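Local coordinates for protein pyruvate formate-lyase 2 (Archaeoglobus fulgidus, PDB 2F3O) that is of unknown function but belongs to the glycyl radical enzymes and probably acts as a lyase, at residues L19-C24 and A75-E80; L84-E89 and V315-S320. All blocks are in the same frame, centred on the assembly; numbering follows the deposited sequence.

Contact 1 of 2, residues L19-C24 and A75-E80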
loop_
_atom_site.group_PDB
_atom_site.type_symbol
_atom_site.label_atom_id
_atom_site.label_comp_id
_atom_site.label_asym_id
_atom_site.label_seq_id
_atom_site.Cartn_x
_atom_site.Cartn_y
_atom_site.Cartn_z
ATOM N N LEU A 19 31.391 19.496 -33.755
ATOM C CA LEU A 19 30.974 19.515 -32.373
ATOM C C LEU A 19 29.993 20.679 -32.172
ATOM O O LEU A 19 30.384 21.844 -32.202
ATOM C CB LEU A 19 32.175 19.668 -31.466
ATOM C CG LEU A 19 31.746 19.535 -30.019
ATOM C CD1 LEU A 19 31.318 18.097 -29.755
ATOM C CD2 LEU A 19 32.860 19.952 -29.096
ATOM N N SER A 20 28.716 20.350 -31.995
ATOM C CA SER A 20 27.653 21.351 -31.837
ATOM C C SER A 20 27.526 21.851 -30.396
ATOM O O SER A 20 27.805 21.130 -29.449
ATOM C CB SER A 20 26.319 20.805 -32.327
ATOM O OG SER A 20 25.267 21.645 -31.925
ATOM N N VAL A 21 27.098 23.086 -30.220
ATOM C CA VAL A 21 27.298 23.716 -28.940
ATOM C C VAL A 21 26.062 24.486 -28.466
ATOM O O VAL A 21 25.883 24.730 -27.278
ATOM C CB VAL A 21 28.578 24.571 -29.026
ATOM C CG1 VAL A 21 28.405 25.958 -28.471
ATOM C CG2 VAL A 21 29.723 23.849 -28.380
ATOM N N GLU A 22 25.177 24.800 -29.407
ATOM C CA GLU A 22 24.013 25.663 -29.158
ATOM C C GLU A 22 23.016 25.105 -28.131
ATOM O O GLU A 22 22.477 25.862 -27.318
ATOM C CB GLU A 22 23.293 26.008 -30.473
ATOM C CG GLU A 22 24.151 26.737 -31.517
ATOM C CD GLU A 22 24.960 25.785 -32.409
ATOM O OE1 GLU A 22 24.827 24.550 -32.239
ATOM O OE2 GLU A 22 25.727 26.263 -33.278
ATOM N N ARG A 23 22.776 23.796 -28.167
ATOM C CA ARG A 23 21.970 23.161 -27.132
ATOM C C ARG A 23 22.702 23.264 -25.796
ATOM O O ARG A 23 22.125 23.679 -24.801
ATOM C CB ARG A 23 21.659 21.697 -27.475
ATOM C CG ARG A 23 20.722 21.002 -26.480
ATOM C CD ARG A 23 21.493 20.312 -25.379
ATOM N NE ARG A 23 20.652 19.887 -24.282
ATOM C CZ ARG A 23 21.106 19.507 -23.094
ATOM N NH1 ARG A 23 22.407 19.487 -22.825
ATOM N NH2 ARG A 23 20.255 19.112 -22.172
ATOM N N CYS A 24 23.974 22.896 -25.795
ATOM C CA CYS A 24 24.767 22.896 -24.587
ATOM C C CYS A 24 24.773 24.246 -23.875
ATOM O O CYS A 24 24.609 24.316 -22.660
ATOM C CB CYS A 24 26.189 22.489 -24.929
ATOM S SG CYS A 24 27.224 22.382 -23.499
ATOM N N ALA A 75 27.544 16.531 -33.099
ATOM C CA ALA A 75 27.366 15.964 -31.764
ATOM C C ALA A 75 26.679 16.959 -30.833
ATOM O O ALA A 75 27.084 18.115 -30.766
ATOM C CB ALA A 75 28.703 15.565 -31.191
ATOM N N ILE A 76 25.644 16.516 -30.118
ATOM C CA ILE A 76 25.023 17.350 -29.090
ATOM C C ILE A 76 25.726 17.106 -27.746
ATOM O O ILE A 76 26.037 15.972 -27.409
ATOM C CB ILE A 76 23.518 17.088 -28.980
ATOM C CG1 ILE A 76 22.863 17.156 -30.358
ATOM C CG2 ILE A 76 22.873 18.110 -28.103
ATOM C CD1 ILE A 76 21.390 16.784 -30.371
ATOM N N ILE A 77 26.019 18.170 -26.999
ATOM C CA ILE A 77 26.753 18.034 -25.739
ATOM C C ILE A 77 25.795 18.047 -24.536
ATOM O O ILE A 77 24.931 18.928 -24.433
ATOM C CB ILE A 77 27.797 19.161 -25.581
ATOM C CG1 ILE A 77 28.695 19.256 -26.802
ATOM C CG2 ILE A 77 28.658 18.960 -24.345
ATOM C CD1 ILE A 77 29.668 20.400 -26.702
ATOM N N PHE A 78 25.942 17.068 -23.639
ATOM C CA PHE A 78 25.132 16.993 -22.427
ATOM C C PHE A 78 26.052 17.065 -21.223
ATOM O O PHE A 78 26.451 16.037 -20.702
ATOM C CB PHE A 78 24.284 15.708 -22.401
ATOM C CG PHE A 78 23.174 15.704 -23.419
ATOM C CD1 PHE A 78 23.406 15.299 -24.723
ATOM C CD2 PHE A 78 21.904 16.149 -23.081
ATOM C CE1 PHE A 78 22.390 15.340 -25.665
ATOM C CE2 PHE A 78 20.879 16.192 -24.017
ATOM C CZ PHE A 78 21.117 15.792 -25.305
ATOM N N PRO A 79 26.403 18.290 -20.772
ATOM C CA PRO A 79 27.358 18.437 -19.669
ATOM C C PRO A 79 26.799 17.980 -18.323
ATOM O O PRO A 79 27.562 17.743 -17.391
ATOM C CB PRO A 79 27.629 19.948 -19.640
ATOM C CG PRO A 79 26.396 20.559 -20.200
ATOM C CD PRO A 79 25.934 19.605 -21.263
ATOM N N GLU A 80 25.479 17.841 -18.237
ATOM C CA GLU A 80 24.831 17.331 -17.034
ATOM C C GLU A 80 25.110 15.828 -16.914
ATOM O O GLU A 80 25.149 15.263 -15.819
ATOM C CB GLU A 80 23.325 17.656 -17.032
ATOM C CG GLU A 80 22.477 16.884 -18.041
ATOM C CD GLU A 80 22.260 17.599 -19.382
ATOM O OE1 GLU A 80 21.100 17.620 -19.849
ATOM O OE2 GLU A 80 23.224 18.135 -19.982
#
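Arg23 meets the carboxylate of Glu80 end-on with two nitrogens, NH2 to OE1 at 2.9 Å and NH1 to OE2 at 3.3 Å. Both oxygens use their syn lone pairs, and the two flat groups lie only 12° from coplanar, an end-on bidentate salt bridge. NH1 also donates to the backbone O of Ile77 at 3.0 Å, a bond tilted somewhat out of the guanidinium plane. Phe78 CE2 lies over the centre of one guanidinium face, 3.4 Å from Arg23 CZ; the two planes are 39° apart, so the groups do not stack in parallel. The Arg23 side chain bends at chi2 (-91°), passing its methylenes across Ile76 CG2 before the head turns to Glu80. Replacing Arg23 by a leucine would probably leave the buried Glu80 carboxylate without this two-pronged partner and the Ile77 carbonyl without its side-chain donor.

Beside this polar end, Ile77 carries the apolar part of the contact: its CB packs on Cys24 CB at 3.8 Å, while its CD1 reaches Val21 CG2 and Leu19. The sulfur of Cys24 rests against Pro79 CD. At the other end of the contact, the short strands 18-19 and 74-75 pair in parallel at Leu19 and Ala75, with Ser20 N bonded to Ala75 O at 3.0 Å. From there the first chain enters helix 22-34, with Val21 as N-cap residue, and the second runs as a loop toward helix 83-87.

Further out, Arg23 NE donates to the Gln266 carbonyl and Tyr27 makes a cation-pi contact with the same guanidinium. Lys509 gives Glu80 OE1 a second positive partner, and helix 105-119 covers Val21, Pro79 and Glu80.

Contact 2 of 2, residues L84-E89 and V315-S320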
loop_
_atom_site.group_PDB
_atom_site.type_symbol
_atom_site.label_atom_id
_atom_site.label_comp_id
_atom_site.label_asym_id
_atom_site.label_seq_id
_atom_site.Cartn_x
_atom_site.Cartn_y
_atom_site.Cartn_z
ATOM N N LEU A 84 31.340 16.596 -20.348
ATOM C CA LEU A 84 32.600 17.187 -19.913
ATOM C C LEU A 84 33.782 16.275 -20.230
ATOM O O LEU A 84 34.937 16.718 -20.163
ATOM C CB LEU A 84 32.612 17.526 -18.417
ATOM C CG LEU A 84 31.773 18.638 -17.774
ATOM C CD1 LEU A 84 32.528 19.259 -16.594
ATOM C CD2 LEU A 84 31.353 19.719 -18.758
ATOM N N ARG A 85 33.502 15.006 -20.560
ATOM C CA ARG A 85 34.539 14.073 -21.013
ATOM C C ARG A 85 35.188 14.635 -22.264
ATOM O O ARG A 85 36.414 14.689 -22.374
ATOM C CB ARG A 85 33.953 12.700 -21.356
ATOM C CG ARG A 85 33.731 11.808 -20.178
ATOM C CD ARG A 85 33.702 10.334 -20.566
ATOM N NE ARG A 85 34.404 9.554 -19.550
ATOM C CZ ARG A 85 35.566 8.926 -19.732
ATOM N NH1 ARG A 85 36.156 8.930 -20.915
ATOM N NH2 ARG A 85 36.133 8.268 -18.722
ATOM N N ILE A 86 34.338 15.083 -23.183
ATOM C CA ILE A 86 34.785 15.544 -24.475
ATOM C C ILE A 86 35.419 16.939 -24.482
ATOM O O ILE A 86 36.200 17.228 -25.380
ATOM C CB ILE A 86 33.665 15.417 -25.539
ATOM C CG1 ILE A 86 34.258 14.994 -26.871
ATOM C CG2 ILE A 86 32.834 16.697 -25.672
ATOM C CD1 ILE A 86 33.290 15.086 -27.978
ATOM N N ILE A 87 35.130 17.782 -23.483
ATOM C CA ILE A 87 35.751 19.124 -23.408
ATOM C C ILE A 87 37.217 18.938 -23.074
ATOM O O ILE A 87 38.084 19.606 -23.622
ATOM C CB ILE A 87 35.129 20.047 -22.328
ATOM C CG1 ILE A 87 33.609 19.934 -22.302
ATOM C CG2 ILE A 87 35.524 21.487 -22.538
ATOM C CD1 ILE A 87 32.931 20.450 -23.500
ATOM N N ASN A 88 37.484 17.961 -22.222
ATOM C CA ASN A 88 38.835 17.606 -21.824
ATOM C C ASN A 88 39.758 17.111 -22.957
ATOM O O ASN A 88 40.935 16.805 -22.730
ATOM C CB ASN A 88 38.754 16.549 -20.724
ATOM C CG ASN A 88 39.954 16.570 -19.823
ATOM O OD1 ASN A 88 40.547 15.526 -19.542
ATOM N ND2 ASN A 88 40.352 17.769 -19.390
ATOM N N GLU A 89 39.233 17.029 -24.178
ATOM C CA GLU A 89 39.997 16.541 -25.315
ATOM C C GLU A 89 39.699 17.333 -26.570
ATOM O O GLU A 89 39.760 16.777 -27.672
ATOM C CB GLU A 89 39.640 15.086 -25.594
ATOM C CG GLU A 89 40.255 14.086 -24.660
ATOM C CD GLU A 89 39.956 12.681 -25.097
ATOM O OE1 GLU A 89 40.489 11.742 -24.477
ATOM O OE2 GLU A 89 39.192 12.527 -26.075
ATOM N N VAL A 315 25.674 12.174 -34.294
ATOM C CA VAL A 315 26.849 11.377 -34.272
ATOM C C VAL A 315 27.251 11.667 -32.822
ATOM O O VAL A 315 27.021 12.776 -32.329
ATOM C CB VAL A 315 27.831 11.908 -35.379
ATOM C CG1 VAL A 315 28.991 12.715 -34.811
ATOM C CG2 VAL A 315 28.338 10.772 -36.229
ATOM N N PRO A 316 27.765 10.668 -32.098
ATOM C CA PRO A 316 27.865 10.787 -30.636
ATOM C C PRO A 316 29.035 11.645 -30.150
ATOM O O PRO A 316 30.028 11.747 -30.829
ATOM C CB PRO A 316 28.047 9.343 -30.203
ATOM C CG PRO A 316 28.758 8.710 -31.362
ATOM C CD PRO A 316 28.277 9.386 -32.595
ATOM N N ALA A 317 28.916 12.263 -28.980
ATOM C CA ALA A 317 30.001 13.107 -28.424
ATOM C C ALA A 317 30.975 12.303 -27.571
ATOM O O ALA A 317 31.220 12.639 -26.408
ATOM C CB ALA A 317 29.435 14.278 -27.594
ATOM N N PHE A 318 31.523 11.245 -28.155
ATOM C CA PHE A 318 32.368 10.332 -27.426
ATOM C C PHE A 318 33.796 10.831 -27.421
ATOM O O PHE A 318 34.312 11.218 -28.452
ATOM C CB PHE A 318 32.343 8.965 -28.095
ATOM C CG PHE A 318 31.046 8.212 -27.924
ATOM C CD1 PHE A 318 30.210 8.462 -26.852
ATOM C CD2 PHE A 318 30.702 7.206 -28.811
ATOM C CE1 PHE A 318 29.041 7.753 -26.699
ATOM C CE2 PHE A 318 29.539 6.502 -28.653
ATOM C CZ PHE A 318 28.708 6.773 -27.604
ATOM N N ASP A 319 34.451 10.783 -26.271
ATOM C CA ASP A 319 35.883 11.060 -26.205
ATOM C C ASP A 319 36.700 9.854 -26.698
ATOM O O ASP A 319 36.140 8.857 -27.154
ATOM C CB ASP A 319 36.279 11.334 -24.767
ATOM C CG ASP A 319 36.020 10.145 -23.886
ATOM O OD1 ASP A 319 34.845 9.964 -23.525
ATOM O OD2 ASP A 319 36.970 9.374 -23.580
ATOM N N SER A 320 38.021 9.939 -26.533
ATOM C CA SER A 320 38.972 8.936 -27.025
ATOM C C SER A 320 38.835 7.552 -26.407
ATOM O O SER A 320 39.000 6.553 -27.102
ATOM C CB SER A 320 40.402 9.418 -26.816
ATOM O OG SER A 320 40.824 9.159 -25.492
#
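The Arg85 guanidinium presents its edge to Asp319, NH1 lying 2.8 Å from OD2 and 3.1 Å from OD1. NH1 alone makes the approach: it hydrogen-bonds OD1 from above the carboxylate plane and forms the salt bridge to OD2, the two planes 41° apart. One face of the Phe318 ring is covered by Pro316 CB of the same segment. The Glu89 carboxylate engages Ser320 with both oxygens: OE2 takes the backbone N at 2.9 Å on its syn lone pair, and OE1 takes the hydroxyl OG at 2.8 Å, also from the syn side. An extended chain beyond CG carries the Glu89 head to Ser320, whose OG sits between its own backbone N and carbonyl carbon (chi1 82°), facing that head.

Beside the salt bridge, Ile86 lays CD1 against Ala317, 4.0 Å from its CB, at the centre of an inverse gamma turn. The contact thus ties segment 84-89, on the weakly bonded helix 83-87, to the loop leading into helix 322-325. Asp319 caps the turn that leads into that helix, its OD2 accepting the backbone N of Leu321, while Arg96 holds the Phe318 carbonyl.

Glu89 OE1 and Asp319 OD2 come within 4.3 Å of each other; Arg85 probably offsets this repulsion from the Asp319 side, while the two Ser320 donors are likely to help stabilise the charge on Glu89.

In the fold
Contacts 1 and 2 lie on the same side of the chain's centre, their own centres 10 Å apart, and follow one another along the chain through the short interval between 75-80 and 84-89. Contact 1 is wholly buried and joins two parts of the N-terminal region, whereas contact 2 is only partly buried and brings in a loop from more than 220 residues later. They touch where Ala75 and the Ile76 carbonyl pack on Ala317, and where Pro79 meets Leu84. Each holds an arginine-carboxylate pair, but contact 1 surrounds its pair with aliphatic and aromatic packing, while contact 2 relies mainly on polar side chains, with Ile86 on Ala317 as its apolar pair.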